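Local coordinates for protein homospermidine synthase (Legionella pneumophila subsp. pneumophila str. Philadelphia 1, PDB 2PH5) that binds NAD and probably makes the polyamine homospermidine, at residues E247-H252 against Q465-R470; I352-D357 against S378-R383; R368-Y373 against Y440-T445; N229-E234 against F289-A294. All coordinates share one frame; numbering follows the deposited sequence.

Contact 1: E247-H252 against Q465-R470; sequences EAHWPH and QFFNIR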
loop_
_atom_site.group_PDB
_atom_site.type_symbol
_atom_site.label_atom_id
_atom_site.label_comp_id
_atom_site.label_asym_id
_atom_site.label_seq_id
_atom_site.Cartn_x
_atom_site.Cartn_y
_atom_site.Cartn_z
ATOM N N GLU A 247 9.990 14.542 25.105
ATOM C CA GLU A 247 10.258 14.963 23.727
ATOM C C GLU A 247 11.206 16.140 23.684
ATOM O O GLU A 247 10.966 17.178 24.307
ATOM C CB GLU A 247 8.960 15.349 23.005
ATOM C CG GLU A 247 7.918 14.243 22.905
ATOM C CD GLU A 247 8.349 13.077 22.024
ATOM O OE1 GLU A 247 7.548 12.130 21.878
ATOM O OE2 GLU A 247 9.474 13.102 21.482
ATOM N N ALA A 248 12.281 15.979 22.927
ATOM C CA ALA A 248 13.294 17.018 22.803
ATOM C C ALA A 248 13.388 17.582 21.389
ATOM O O ALA A 248 14.262 18.400 21.102
ATOM C CB ALA A 248 14.651 16.451 23.237
ATOM N N HIS A 249 12.484 17.153 20.514
ATOM C CA HIS A 249 12.473 17.608 19.117
ATOM C C HIS A 249 11.094 18.133 18.722
ATOM O O HIS A 249 10.078 17.619 19.175
ATOM C CB HIS A 249 12.861 16.443 18.207
ATOM C CG HIS A 249 14.249 15.937 18.438
ATOM N ND1 HIS A 249 15.348 16.466 17.794
ATOM C CD2 HIS A 249 14.723 14.967 19.256
ATOM C CE1 HIS A 249 16.437 15.841 18.205
ATOM N NE2 HIS A 249 16.087 14.927 19.092
ATOM N N TRP A 250 11.045 19.156 17.879
ATOM C CA TRP A 250 9.749 19.698 17.474
ATOM C C TRP A 250 9.535 19.470 15.976
ATOM O O TRP A 250 10.269 20.005 15.152
ATOM C CB TRP A 250 9.676 21.187 17.835
ATOM C CG TRP A 250 8.382 21.829 17.481
ATOM C CD1 TRP A 250 8.111 22.573 16.366
ATOM C CD2 TRP A 250 7.152 21.738 18.209
ATOM N NE1 TRP A 250 6.789 22.947 16.353
ATOM C CE2 TRP A 250 6.176 22.447 17.472
ATOM C CE3 TRP A 250 6.778 21.122 19.413
ATOM C CZ2 TRP A 250 4.849 22.562 17.896
ATOM C CZ3 TRP A 250 5.453 21.234 19.838
ATOM C CH2 TRP A 250 4.505 21.949 19.077
ATOM N N PRO A 251 8.521 18.666 15.607
ATOM C CA PRO A 251 8.241 18.380 14.195
ATOM C C PRO A 251 8.136 19.651 13.354
ATOM O O PRO A 251 7.487 20.610 13.757
ATOM C CB PRO A 251 6.916 17.613 14.251
ATOM C CG PRO A 251 6.919 16.992 15.617
ATOM C CD PRO A 251 7.464 18.108 16.471
ATOM N N HIS A 252 8.772 19.653 12.186
ATOM C CA HIS A 252 8.747 20.819 11.307
ATOM C C HIS A 252 7.335 21.256 10.932
ATOM O O HIS A 252 7.047 22.452 10.865
ATOM C CB HIS A 252 9.536 20.534 10.022
ATOM C CG HIS A 252 9.036 19.346 9.259
ATOM N ND1 HIS A 252 9.183 18.053 9.716
ATOM C CD2 HIS A 252 8.352 19.258 8.093
ATOM C CE1 HIS A 252 8.608 17.220 8.865
ATOM N NE2 HIS A 252 8.096 17.925 7.872
ATOM N N GLN A 465 12.401 8.987 21.343
ATOM C CA GLN A 465 12.066 10.336 20.892
ATOM C C GLN A 465 11.216 10.261 19.632
ATOM O O GLN A 465 11.532 9.504 18.712
ATOM C CB GLN A 465 13.338 11.131 20.575
ATOM C CG GLN A 465 14.108 11.578 21.798
ATOM C CD GLN A 465 13.487 12.780 22.469
ATOM O OE1 GLN A 465 13.412 12.850 23.691
ATOM N NE2 GLN A 465 13.058 13.742 21.674
ATOM N N PHE A 466 10.155 11.058 19.574
ATOM C CA PHE A 466 9.285 11.058 18.403
ATOM C C PHE A 466 10.114 11.275 17.131
ATOM O O PHE A 466 9.780 10.775 16.055
ATOM C CB PHE A 466 8.207 12.138 18.535
ATOM C CG PHE A 466 7.143 12.064 17.475
ATOM C CD1 PHE A 466 6.977 13.105 16.565
ATOM C CD2 PHE A 466 6.314 10.939 17.372
ATOM C CE1 PHE A 466 6.009 13.029 15.570
ATOM C CE2 PHE A 466 5.343 10.857 16.378
ATOM C CZ PHE A 466 5.188 11.904 15.474
ATOM N N PHE A 467 11.214 12.003 17.275
ATOM C CA PHE A 467 12.118 12.280 16.166
ATOM C C PHE A 467 12.585 10.964 15.507
ATOM O O PHE A 467 12.810 10.921 14.296
ATOM C CB PHE A 467 13.319 13.073 16.699
ATOM C CG PHE A 467 14.201 13.655 15.634
ATOM C CD1 PHE A 467 13.774 14.724 14.858
ATOM C CD2 PHE A 467 15.479 13.154 15.435
ATOM C CE1 PHE A 467 14.615 15.291 13.901
ATOM C CE2 PHE A 467 16.329 13.710 14.482
ATOM C CZ PHE A 467 15.897 14.782 13.712
ATOM N N ASN A 468 12.722 9.898 16.300
ATOM C CA ASN A 468 13.158 8.596 15.775
ATOM C C ASN A 468 11.999 7.710 15.319
ATOM O O ASN A 468 12.153 6.884 14.418
ATOM C CB ASN A 468 13.953 7.802 16.822
ATOM C CG ASN A 468 15.208 8.512 17.279
ATOM O OD1 ASN A 468 16.035 8.941 16.466
ATOM N ND2 ASN A 468 15.368 8.629 18.594
ATOM N N ILE A 469 10.843 7.874 15.952
ATOM C CA ILE A 469 9.682 7.059 15.626
ATOM C C ILE A 469 8.996 7.465 14.322
ATOM O O ILE A 469 8.664 6.609 13.500
ATOM C CB ILE A 469 8.688 7.064 16.808
ATOM C CG1 ILE A 469 9.355 6.371 18.006
ATOM C CG2 ILE A 469 7.390 6.348 16.420
ATOM C CD1 ILE A 469 8.718 6.654 19.350
ATOM N N ARG A 470 8.802 8.761 14.113
ATOM C CA ARG A 470 8.171 9.197 12.882
ATOM C C ARG A 470 9.059 8.921 11.674
ATOM O O ARG A 470 10.209 9.349 11.624
ATOM C CB ARG A 470 7.856 10.684 12.909
ATOM C CG ARG A 470 7.106 11.105 11.666
ATOM C CD ARG A 470 7.149 12.570 11.491
ATOM N NE ARG A 470 6.431 13.001 10.303
ATOM C CZ ARG A 470 6.104 14.266 10.079
ATOM N NH1 ARG A 470 5.449 14.610 8.976
ATOM N NH2 ARG A 470 6.428 15.190 10.974
#

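Contact 2: I352-D357 against S378-R383; sequences IIDGCD and SIQEAR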
loop_
_atom_site.group_PDB
_atom_site.type_symbol
_atom_site.label_atom_id
_atom_site.label_comp_id
_atom_site.label_asym_id
_atom_site.label_seq_id
_atom_site.Cartn_x
_atom_site.Cartn_y
_atom_site.Cartn_z
ATOM N N ILE A 352 -13.371 -13.174 4.594
ATOM C CA ILE A 352 -12.029 -13.357 5.115
ATOM C C ILE A 352 -11.803 -14.837 5.406
ATOM O O ILE A 352 -12.643 -15.503 6.002
ATOM C CB ILE A 352 -11.741 -12.473 6.375
ATOM C CG1 ILE A 352 -11.525 -13.341 7.599
ATOM C CG2 ILE A 352 -12.870 -11.494 6.624
ATOM C CD1 ILE A 352 -10.881 -12.584 8.692
ATOM N N ILE A 353 -10.661 -15.352 4.970
ATOM C CA ILE A 353 -10.354 -16.764 5.138
ATOM C C ILE A 353 -9.275 -17.083 6.171
ATOM O O ILE A 353 -9.201 -18.205 6.661
ATOM C CB ILE A 353 -9.930 -17.359 3.789
ATOM C CG1 ILE A 353 -8.558 -16.799 3.383
ATOM C CG2 ILE A 353 -10.985 -17.037 2.744
ATOM C CD1 ILE A 353 -8.104 -17.149 1.975
ATOM N N ASP A 354 -8.444 -16.105 6.509
ATOM C CA ASP A 354 -7.369 -16.346 7.460
ATOM C C ASP A 354 -6.956 -15.029 8.105
ATOM O O ASP A 354 -7.421 -13.955 7.707
ATOM C CB ASP A 354 -6.173 -16.953 6.716
ATOM C CG ASP A 354 -5.147 -17.569 7.645
ATOM O OD1 ASP A 354 -3.953 -17.560 7.281
ATOM O OD2 ASP A 354 -5.515 -18.076 8.729
ATOM N N GLY A 355 -6.092 -15.113 9.111
ATOM C CA GLY A 355 -5.613 -13.904 9.760
ATOM C C GLY A 355 -6.133 -13.604 11.151
ATOM O O GLY A 355 -6.977 -14.316 11.692
ATOM N N CYS A 356 -5.626 -12.526 11.730
ATOM C CA CYS A 356 -6.034 -12.146 13.063
ATOM C C CYS A 356 -5.865 -10.651 13.293
ATOM O O CYS A 356 -5.274 -9.941 12.476
ATOM C CB CYS A 356 -5.223 -12.930 14.096
ATOM S SG CYS A 356 -3.467 -12.596 14.042
ATOM N N ASP A 357 -6.392 -10.175 14.410
ATOM C CA ASP A 357 -6.304 -8.768 14.733
ATOM C C ASP A 357 -5.572 -8.617 16.063
ATOM O O ASP A 357 -6.057 -9.084 17.098
ATOM C CB ASP A 357 -7.712 -8.173 14.833
ATOM C CG ASP A 357 -7.712 -6.656 14.788
ATOM O OD1 ASP A 357 -6.764 -6.047 15.332
ATOM O OD2 ASP A 357 -8.664 -6.076 14.221
ATOM N N SER A 378 -7.753 -14.376 16.349
ATOM C CA SER A 378 -7.769 -14.806 14.962
ATOM C C SER A 378 -9.216 -14.929 14.534
ATOM O O SER A 378 -10.116 -15.025 15.376
ATOM C CB SER A 378 -7.097 -16.163 14.807
ATOM O OG SER A 378 -7.878 -17.169 15.430
ATOM N N ILE A 379 -9.430 -14.936 13.223
ATOM C CA ILE A 379 -10.768 -15.050 12.668
ATOM C C ILE A 379 -11.375 -16.420 13.019
ATOM O O ILE A 379 -12.582 -16.534 13.246
ATOM C CB ILE A 379 -10.747 -14.856 11.124
ATOM C CG1 ILE A 379 -12.175 -14.924 10.569
ATOM C CG2 ILE A 379 -9.849 -15.904 10.458
ATOM C CD1 ILE A 379 -13.056 -13.799 11.055
ATOM N N GLN A 380 -10.533 -17.451 13.084
ATOM C CA GLN A 380 -11.003 -18.796 13.410
ATOM C C GLN A 380 -11.594 -18.866 14.816
ATOM O O GLN A 380 -12.703 -19.372 15.016
ATOM C CB GLN A 380 -9.867 -19.819 13.261
ATOM C CG GLN A 380 -9.456 -20.089 11.808
ATOM C CD GLN A 380 -8.334 -19.171 11.314
ATOM O OE1 GLN A 380 -8.153 -18.060 11.813
ATOM N NE2 GLN A 380 -7.587 -19.634 10.321
ATOM N N GLU A 381 -10.864 -18.355 15.797
ATOM C CA GLU A 381 -11.379 -18.386 17.148
ATOM C C GLU A 381 -12.628 -17.502 17.278
ATOM O O GLU A 381 -13.588 -17.859 17.967
ATOM C CB GLU A 381 -10.295 -17.953 18.138
ATOM C CG GLU A 381 -10.815 -17.781 19.538
ATOM C CD GLU A 381 -9.756 -17.987 20.602
ATOM O OE1 GLU A 381 -8.542 -17.973 20.277
ATOM O OE2 GLU A 381 -10.153 -18.155 21.779
ATOM N N ALA A 382 -12.624 -16.365 16.588
ATOM C CA ALA A 382 -13.748 -15.444 16.633
ATOM C C ALA A 382 -15.023 -16.072 16.075
ATOM O O ALA A 382 -16.127 -15.757 16.520
ATOM C CB ALA A 382 -13.414 -14.177 15.860
ATOM N N ARG A 383 -14.875 -16.953 15.093
ATOM C CA ARG A 383 -16.035 -17.595 14.492
ATOM C C ARG A 383 -16.602 -18.713 15.349
ATOM O O ARG A 383 -17.796 -18.998 15.291
ATOM C CB ARG A 383 -15.690 -18.128 13.102
ATOM C CG ARG A 383 -15.777 -17.066 12.033
ATOM C CD ARG A 383 -15.189 -17.514 10.713
ATOM N NE ARG A 383 -15.330 -16.462 9.709
ATOM C CZ ARG A 383 -14.631 -16.392 8.581
ATOM N NH1 ARG A 383 -13.725 -17.320 8.297
ATOM N NH2 ARG A 383 -14.842 -15.389 7.737
HETATM O O HOH W 1 -5.319 -17.079 11.409
#

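Contact 3: R368-Y373 against Y440-T445; sequences RGAYWY and YYTDWT. With SO4 (sulfate ion), chain B.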
loop_
_atom_site.group_PDB
_atom_site.type_symbol
_atom_site.label_atom_id
_atom_site.label_comp_id
_atom_site.label_asym_id
_atom_site.label_seq_id
_atom_site.Cartn_x
_atom_site.Cartn_y
_atom_site.Cartn_z
ATOM N N ARG A 368 13.053 -2.575 31.864
ATOM C CA ARG A 368 12.769 -3.963 31.494
ATOM C C ARG A 368 12.684 -4.116 29.978
ATOM O O ARG A 368 12.835 -5.218 29.448
ATOM C CB ARG A 368 11.436 -4.426 32.092
ATOM C CG ARG A 368 11.302 -4.303 33.597
ATOM C CD ARG A 368 12.083 -5.366 34.321
ATOM N NE ARG A 368 11.774 -6.715 33.853
ATOM C CZ ARG A 368 12.334 -7.808 34.359
ATOM N NH1 ARG A 368 13.218 -7.693 35.340
ATOM N NH2 ARG A 368 12.023 -9.009 33.890
ATOM N N GLY A 369 12.418 -3.009 29.288
ATOM C CA GLY A 369 12.294 -3.033 27.837
ATOM C C GLY A 369 10.888 -2.648 27.406
ATOM O O GLY A 369 9.998 -2.489 28.248
ATOM N N ALA A 370 10.671 -2.486 26.106
ATOM C CA ALA A 370 9.334 -2.130 25.641
ATOM C C ALA A 370 8.384 -3.257 26.018
ATOM O O ALA A 370 8.741 -4.432 25.951
ATOM C CB ALA A 370 9.327 -1.912 24.137
ATOM N N TYR A 371 7.173 -2.886 26.411
ATOM C CA TYR A 371 6.154 -3.846 26.827
ATOM C C TYR A 371 4.864 -3.663 26.028
ATOM O O TYR A 371 4.364 -2.545 25.879
ATOM C CB TYR A 371 5.855 -3.648 28.307
ATOM C CG TYR A 371 4.968 -4.707 28.907
ATOM C CD1 TYR A 371 5.473 -5.969 29.223
ATOM C CD2 TYR A 371 3.631 -4.441 29.192
ATOM C CE1 TYR A 371 4.676 -6.940 29.815
ATOM C CE2 TYR A 371 2.825 -5.402 29.781
ATOM C CZ TYR A 371 3.355 -6.650 30.091
ATOM O OH TYR A 371 2.554 -7.597 30.682
ATOM N N TRP A 372 4.327 -4.768 25.527
ATOM C CA TRP A 372 3.088 -4.736 24.760
ATOM C C TRP A 372 2.080 -5.665 25.410
ATOM O O TRP A 372 2.344 -6.856 25.584
ATOM C CB TRP A 372 3.323 -5.205 23.328
ATOM C CG TRP A 372 2.149 -5.025 22.418
ATOM C CD1 TRP A 372 1.939 -3.993 21.537
ATOM C CD2 TRP A 372 1.036 -5.919 22.255
ATOM N NE1 TRP A 372 0.773 -4.197 20.836
ATOM C CE2 TRP A 372 0.201 -5.370 21.257
ATOM C CE3 TRP A 372 0.664 -7.130 22.856
ATOM C CZ2 TRP A 372 -0.981 -5.990 20.844
ATOM C CZ3 TRP A 372 -0.513 -7.750 22.449
ATOM C CH2 TRP A 372 -1.323 -7.178 21.448
ATOM N N TYR A 373 0.928 -5.114 25.770
ATOM C CA TYR A 373 -0.127 -5.895 26.384
ATOM C C TYR A 373 -1.385 -5.688 25.558
ATOM O O TYR A 373 -1.754 -4.555 25.273
ATOM C CB TYR A 373 -0.356 -5.442 27.824
ATOM C CG TYR A 373 -1.362 -6.285 28.550
ATOM C CD1 TYR A 373 -2.723 -6.056 28.398
ATOM C CD2 TYR A 373 -0.955 -7.340 29.367
ATOM C CE1 TYR A 373 -3.654 -6.850 29.039
ATOM C CE2 TYR A 373 -1.883 -8.149 30.020
ATOM C CZ TYR A 373 -3.231 -7.895 29.852
ATOM O OH TYR A 373 -4.179 -8.649 30.510
ATOM N N TYR A 440 4.007 -8.756 26.587
ATOM C CA TYR A 440 5.198 -9.223 25.906
ATOM C C TYR A 440 6.281 -8.155 25.976
ATOM O O TYR A 440 6.053 -6.990 25.632
ATOM C CB TYR A 440 4.900 -9.532 24.439
ATOM C CG TYR A 440 3.728 -10.452 24.213
ATOM C CD1 TYR A 440 2.420 -9.972 24.264
ATOM C CD2 TYR A 440 3.929 -11.801 23.914
ATOM C CE1 TYR A 440 1.337 -10.808 24.015
ATOM C CE2 TYR A 440 2.859 -12.649 23.663
ATOM C CZ TYR A 440 1.562 -12.144 23.712
ATOM O OH TYR A 440 0.498 -12.975 23.434
ATOM N N TYR A 441 7.458 -8.569 26.430
ATOM C CA TYR A 441 8.613 -7.692 26.541
ATOM C C TYR A 441 9.427 -7.851 25.264
ATOM O O TYR A 441 9.384 -8.900 24.620
ATOM C CB TYR A 441 9.471 -8.104 27.744
ATOM C CG TYR A 441 8.985 -7.566 29.068
ATOM C CD1 TYR A 441 9.131 -6.218 29.382
ATOM C CD2 TYR A 441 8.347 -8.392 29.995
ATOM C CE1 TYR A 441 8.653 -5.698 30.582
ATOM C CE2 TYR A 441 7.862 -7.881 31.203
ATOM C CZ TYR A 441 8.018 -6.531 31.484
ATOM O OH TYR A 441 7.517 -6.006 32.654
ATOM N N THR A 442 10.159 -6.809 24.892
ATOM C CA THR A 442 11.002 -6.871 23.708
ATOM C C THR A 442 12.137 -5.873 23.790
ATOM O O THR A 442 11.989 -4.802 24.370
ATOM C CB THR A 442 10.226 -6.582 22.412
ATOM O OG1 THR A 442 11.155 -6.506 21.325
ATOM C CG2 THR A 442 9.477 -5.262 22.511
ATOM N N ASP A 443 13.265 -6.241 23.193
ATOM C CA ASP A 443 14.456 -5.402 23.165
ATOM C C ASP A 443 14.429 -4.484 21.953
ATOM O O ASP A 443 15.414 -3.817 21.639
ATOM C CB ASP A 443 15.725 -6.269 23.121
ATOM C CG ASP A 443 15.765 -7.202 21.914
ATOM O OD1 ASP A 443 16.765 -7.931 21.760
ATOM O OD2 ASP A 443 14.800 -7.215 21.119
ATOM N N TRP A 444 13.296 -4.458 21.267
ATOM C CA TRP A 444 13.144 -3.620 20.084
ATOM C C TRP A 444 13.077 -2.130 20.422
ATOM O O TRP A 444 12.558 -1.744 21.470
ATOM C CB TRP A 444 11.853 -3.984 19.352
ATOM C CG TRP A 444 11.425 -2.926 18.372
ATOM C CD1 TRP A 444 11.782 -2.838 17.060
ATOM C CD2 TRP A 444 10.617 -1.766 18.645
ATOM N NE1 TRP A 444 11.251 -1.700 16.498
ATOM C CE2 TRP A 444 10.534 -1.025 17.448
ATOM C CE3 TRP A 444 9.961 -1.282 19.787
ATOM C CZ2 TRP A 444 9.818 0.178 17.355
ATOM C CZ3 TRP A 444 9.248 -0.080 19.695
ATOM C CH2 TRP A 444 9.185 0.632 18.484
ATOM N N THR A 445 13.601 -1.301 19.524
ATOM C CA THR A 445 13.521 0.149 19.662
ATOM C C THR A 445 13.515 0.665 18.233
ATOM O O THR A 445 13.961 -0.026 17.326
ATOM C CB THR A 445 14.732 0.785 20.389
ATOM O OG1 THR A 445 15.714 1.169 19.420
ATOM C CG2 THR A 445 15.344 -0.187 21.377
HETATM S S SO4 B . 15.626 -9.278 36.624
HETATM O O1 SO4 B . 16.621 -10.142 37.284
HETATM O O2 SO4 B . 16.076 -7.873 36.669
HETATM O O3 SO4 B . 14.332 -9.406 37.330
HETATM O O4 SO4 B . 15.470 -9.704 35.219
#

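Contact 4: N229-E234 against F289-A294; sequences NGLILE and FLITHA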
loop_
_atom_site.group_PDB
_atom_site.type_symbol
_atom_site.label_atom_id
_atom_site.label_comp_id
_atom_site.label_asym_id
_atom_site.label_seq_id
_atom_site.Cartn_x
_atom_site.Cartn_y
_atom_site.Cartn_z
ATOM N N ASN A 229 -16.011 4.146 6.190
ATOM C CA ASN A 229 -16.075 5.588 6.412
ATOM C C ASN A 229 -15.376 6.030 7.693
ATOM O O ASN A 229 -14.786 7.109 7.735
ATOM C CB ASN A 229 -17.522 6.089 6.403
ATOM C CG ASN A 229 -17.937 6.608 5.040
ATOM O OD1 ASN A 229 -17.284 7.498 4.482
ATOM N ND2 ASN A 229 -19.011 6.064 4.496
ATOM N N GLY A 230 -15.438 5.206 8.734
ATOM C CA GLY A 230 -14.758 5.564 9.961
ATOM C C GLY A 230 -13.263 5.691 9.694
ATOM O O GLY A 230 -12.636 6.683 10.068
ATOM N N LEU A 231 -12.680 4.695 9.031
ATOM C CA LEU A 231 -11.249 4.741 8.743
ATOM C C LEU A 231 -10.889 5.910 7.825
ATOM O O LEU A 231 -9.919 6.623 8.070
ATOM C CB LEU A 231 -10.780 3.424 8.127
ATOM C CG LEU A 231 -9.295 3.317 7.772
ATOM C CD1 LEU A 231 -8.420 3.498 9.010
ATOM C CD2 LEU A 231 -9.061 1.963 7.141
ATOM N N ILE A 232 -11.682 6.109 6.781
ATOM C CA ILE A 232 -11.459 7.195 5.838
ATOM C C ILE A 232 -11.453 8.557 6.540
ATOM O O ILE A 232 -10.510 9.342 6.388
ATOM C CB ILE A 232 -12.552 7.197 4.755
ATOM C CG1 ILE A 232 -12.438 5.923 3.919
ATOM C CG2 ILE A 232 -12.438 8.448 3.886
ATOM C CD1 ILE A 232 -13.527 5.772 2.887
ATOM N N LEU A 233 -12.508 8.825 7.307
ATOM C CA LEU A 233 -12.638 10.086 8.030
ATOM C C LEU A 233 -11.424 10.307 8.949
ATOM O O LEU A 233 -10.820 11.379 8.939
ATOM C CB LEU A 233 -13.937 10.107 8.848
ATOM C CG LEU A 233 -14.414 11.494 9.298
ATOM C CD1 LEU A 233 -15.018 12.211 8.086
ATOM C CD2 LEU A 233 -15.455 11.388 10.411
ATOM N N GLU A 234 -11.065 9.298 9.734
ATOM C CA GLU A 234 -9.911 9.412 10.620
ATOM C C GLU A 234 -8.625 9.705 9.847
ATOM O O GLU A 234 -7.832 10.563 10.244
ATOM C CB GLU A 234 -9.744 8.135 11.441
ATOM C CG GLU A 234 -10.669 8.076 12.640
ATOM C CD GLU A 234 -10.891 6.661 13.156
ATOM O OE1 GLU A 234 -9.960 5.823 13.049
ATOM O OE2 GLU A 234 -12.009 6.403 13.680
ATOM N N PHE A 289 0.076 3.523 10.447
ATOM C CA PHE A 289 -0.424 4.849 10.115
ATOM C C PHE A 289 -0.728 5.541 11.436
ATOM O O PHE A 289 -1.276 4.921 12.352
ATOM C CB PHE A 289 -1.722 4.774 9.288
ATOM C CG PHE A 289 -1.531 4.266 7.893
ATOM C CD1 PHE A 289 -1.535 2.896 7.634
ATOM C CD2 PHE A 289 -1.309 5.152 6.842
ATOM C CE1 PHE A 289 -1.317 2.410 6.347
ATOM C CE2 PHE A 289 -1.088 4.682 5.552
ATOM C CZ PHE A 289 -1.090 3.303 5.301
ATOM N N LEU A 290 -0.368 6.817 11.540
ATOM C CA LEU A 290 -0.622 7.579 12.758
ATOM C C LEU A 290 -2.044 8.151 12.721
ATOM O O LEU A 290 -2.253 9.358 12.844
ATOM C CB LEU A 290 0.426 8.690 12.899
ATOM C CG LEU A 290 0.466 9.666 14.093
ATOM C CD1 LEU A 290 -0.064 9.059 15.364
ATOM C CD2 LEU A 290 1.908 10.122 14.270
ATOM N N ILE A 291 -3.006 7.248 12.533
ATOM C CA ILE A 291 -4.425 7.573 12.485
ATOM C C ILE A 291 -4.846 8.226 13.788
ATOM O O ILE A 291 -4.536 7.737 14.865
ATOM C CB ILE A 291 -5.290 6.297 12.269
ATOM C CG1 ILE A 291 -5.716 6.183 10.807
ATOM C CG2 ILE A 291 -6.552 6.355 13.108
ATOM C CD1 ILE A 291 -4.591 6.078 9.854
ATOM N N THR A 292 -5.575 9.324 13.685
ATOM C CA THR A 292 -6.032 10.060 14.855
ATOM C C THR A 292 -7.141 9.332 15.632
ATOM O O THR A 292 -7.784 8.422 15.105
ATOM C CB THR A 292 -6.576 11.417 14.408
ATOM O OG1 THR A 292 -7.784 11.217 13.664
ATOM C CG2 THR A 292 -5.567 12.120 13.511
ATOM N N HIS A 293 -7.353 9.725 16.888
ATOM C CA HIS A 293 -8.435 9.146 17.701
ATOM C C HIS A 293 -8.898 10.042 18.848
ATOM O O HIS A 293 -8.307 11.091 19.122
ATOM C CB HIS A 293 -8.056 7.763 18.239
ATOM C CG HIS A 293 -8.823 6.638 17.607
ATOM N ND1 HIS A 293 -10.176 6.450 17.806
ATOM C CD2 HIS A 293 -8.425 5.642 16.783
ATOM C CE1 HIS A 293 -10.575 5.387 17.133
ATOM N NE2 HIS A 293 -9.531 4.876 16.502
ATOM N N ALA A 294 -9.964 9.622 19.519
ATOM C CA ALA A 294 -10.525 10.406 20.617
ATOM C C ALA A 294 -9.774 10.230 21.926
ATOM O O ALA A 294 -9.354 11.209 22.546
ATOM C CB ALA A 294 -11.997 10.042 20.811
#

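Contact 1: E247-H252 against Q465-R470
The rings of His-249 and Phe-467 form an offset stack. Their centroids are 4.2 Å apart and their planes 15° from parallel. Phe-467 CB also lies over the imidazole face, a CH-pi contact. Glu-247 meets the start of the short helix 466-469 with its carboxylate. Its OE2 accepts from Phe-466 N at 2.9 Å, through the syn lone pair and along a nearly straight line (167°). The bend of the Glu-247 chain at chi2 (-66°) folds the carboxylate back to that amide. The helix begins there: Gln-465 is its N-cap residue, and the loop between strands 238-242 and 254-255 runs past it. Further along, Pro-251 CG touches the edge of the Phe-466 ring, 4.0 Å from CD1. The extended Arg-470 chain carries NH2 to 3.6 Å from His-252 CE1, with guanidinium and imidazole planes nearly parallel. Outside the segments, Thr-316 holds Glu-247 OE1 and Asp-459 bonds His-249 NE2. Asp-253 makes a salt bridge with Arg-470 NH2.

Contact 2: I352-D357 against S378-R383
Arg-383 extends from CG to NE (chi2 169°, chi3 179°), which carries its guanidinium back over Ile-379 to Ile-352 O. Arg-383 NH2 donates to Ile-352 O at 2.8 Å, on a lone pair in the carbonyl plane. A weak bond from NH1 is added at the same oxygen. Ile-379 CG1 lies beneath the centre of the guanidinium face, and Ile-352 and Ile-379 reach toward each other tip to tip. Gln-380 bends at chi2 (91°) and turns its amide to Asp-354. Gln-380 NE2 gives a nearly straight bond to the anti side of Asp-354 OD2, at 3.0 Å, with amide and carboxylate almost perpendicular. A water lies between Asp-354 OD2 and Gln-380 OE1. In the backbone, Ile-379 N donates to Gly-355 O at 3.0 Å. Cys-356 and Ser-378 form an antiparallel non-hydrogen-bonded pair. Ser-378 is also the N-cap of the helix, its OG accepting from Glu-381 N at 3.2 Å. This is a strand-to-helix junction, where strand 370-378 leaves the mixed sheet and helix 379-385 turns back across neighbouring strand 352-364.

Contact 3: R368-Y373 against Y440-T445
Two antiparallel strands of the mixed sheet meet here, 370-378 and the outermost strand 436-442. Trp-372 and Tyr-440 form a hydrogen-bonded pair: Trp-372 N donates to Tyr-440 O at 2.8 Å, and Tyr-440 N to Trp-372 O at 2.7 Å. Ala-370 and Thr-442 pair likewise, though the bond from Ala-370 N is weak. Between them, Tyr-371 and Tyr-441 are a non-hydrogen-bonded pair whose rings meet edge-to-face. Tyr-371 CD1 stands 3.3 Å above the plane of the Tyr-441 ring, over its centre. CG of Tyr-441 lies beside its backbone N (chi1 -82°), which turns the ring face to the edge of Tyr-371. Trp-372 and Tyr-440 run side by side on the face that also carries Ala-370, Trp-372 CE3 lying 3.6 Å from Tyr-440 CD1. Arg-368 CB packs 3.4 Å from Tyr-441 CE1, and Arg-368 NH1 makes a weak hydrogen bond to a sulfate ion. Thr-442 OG1 accepts from Trp-444 N in an ST turn as the strand ends. Tyr-371 packs on helix 158-176 and bonds Asn-173, Tyr-441 OH bonds Asp-177, and Trp-372 rests on strand 352-364.

Contact 4: N229-E234 against F289-A294
Glu-234, on helix 228-236, carries most of this contact. It faces Ile-291, Thr-292 and His-293 in the loop that links strand 286-289 to helix 295-302. Both segments belong to the region matching the saccharopine dehydrogenase C-terminal family. The place is close to the cofactor: the side chain of His-293 lies about 4 Å from those of Asn-159 and Pro-160, which bind NAD, and the side chain of Glu-234 is about 6 Å from the bound NAD. The apolar part is small. Leu-231 CD1 meets Ile-291 CG1 at 4.2 Å, and Leu-231 also packs on strands 221-224 and 311-322. Ile-291 CG2 comes up against the Glu-234 side chain, which crosses it at about a right angle. The polar part includes backbone as well as side chains. Ser-271 OG is hydrogen-bonded to Glu-234 O, while Thr-292 OG1 approaches the same oxygen at a long 3.5 Å and is also near Gln-237. Between carboxylate and imidazole the approach is over a ring face. CG of Glu-234 sits beside its own backbone N (chi1 -81°), and the chain beyond it is extended toward the histidine. The planes are 52° apart. Glu-234 CD stands 4.0 Å above the plane of the His-293 ring, offset toward its rim, and Glu-234 OE1 is 3.6 Å from His-293 NE2.

Overall arrangement
From the N terminus, six strands of the parallel sheet come first, from 16-19 to 152-153. Its last strand, 415-416, follows later, inside the loop closed by contact 3. Helix 228-236 opens contact 4, and the loop 247-252 opens contact 1 before 289-294 closes contact 4. These two therefore cross, and they touch where Phe-466 packs on Leu-290. Strand 352-364 then opens contact 2, and strand 370-378 opens contact 3. Helix 379-385 closes contact 2 before strand 436-442 closes contact 3, so this pair crosses too. Both reach the same mixed sheet. Helix 466-469 closes contact 1 last, with contacts 2 and 3 nested inside its loop. Contact 1 thus ties the C-terminal end to the 247-252 loop.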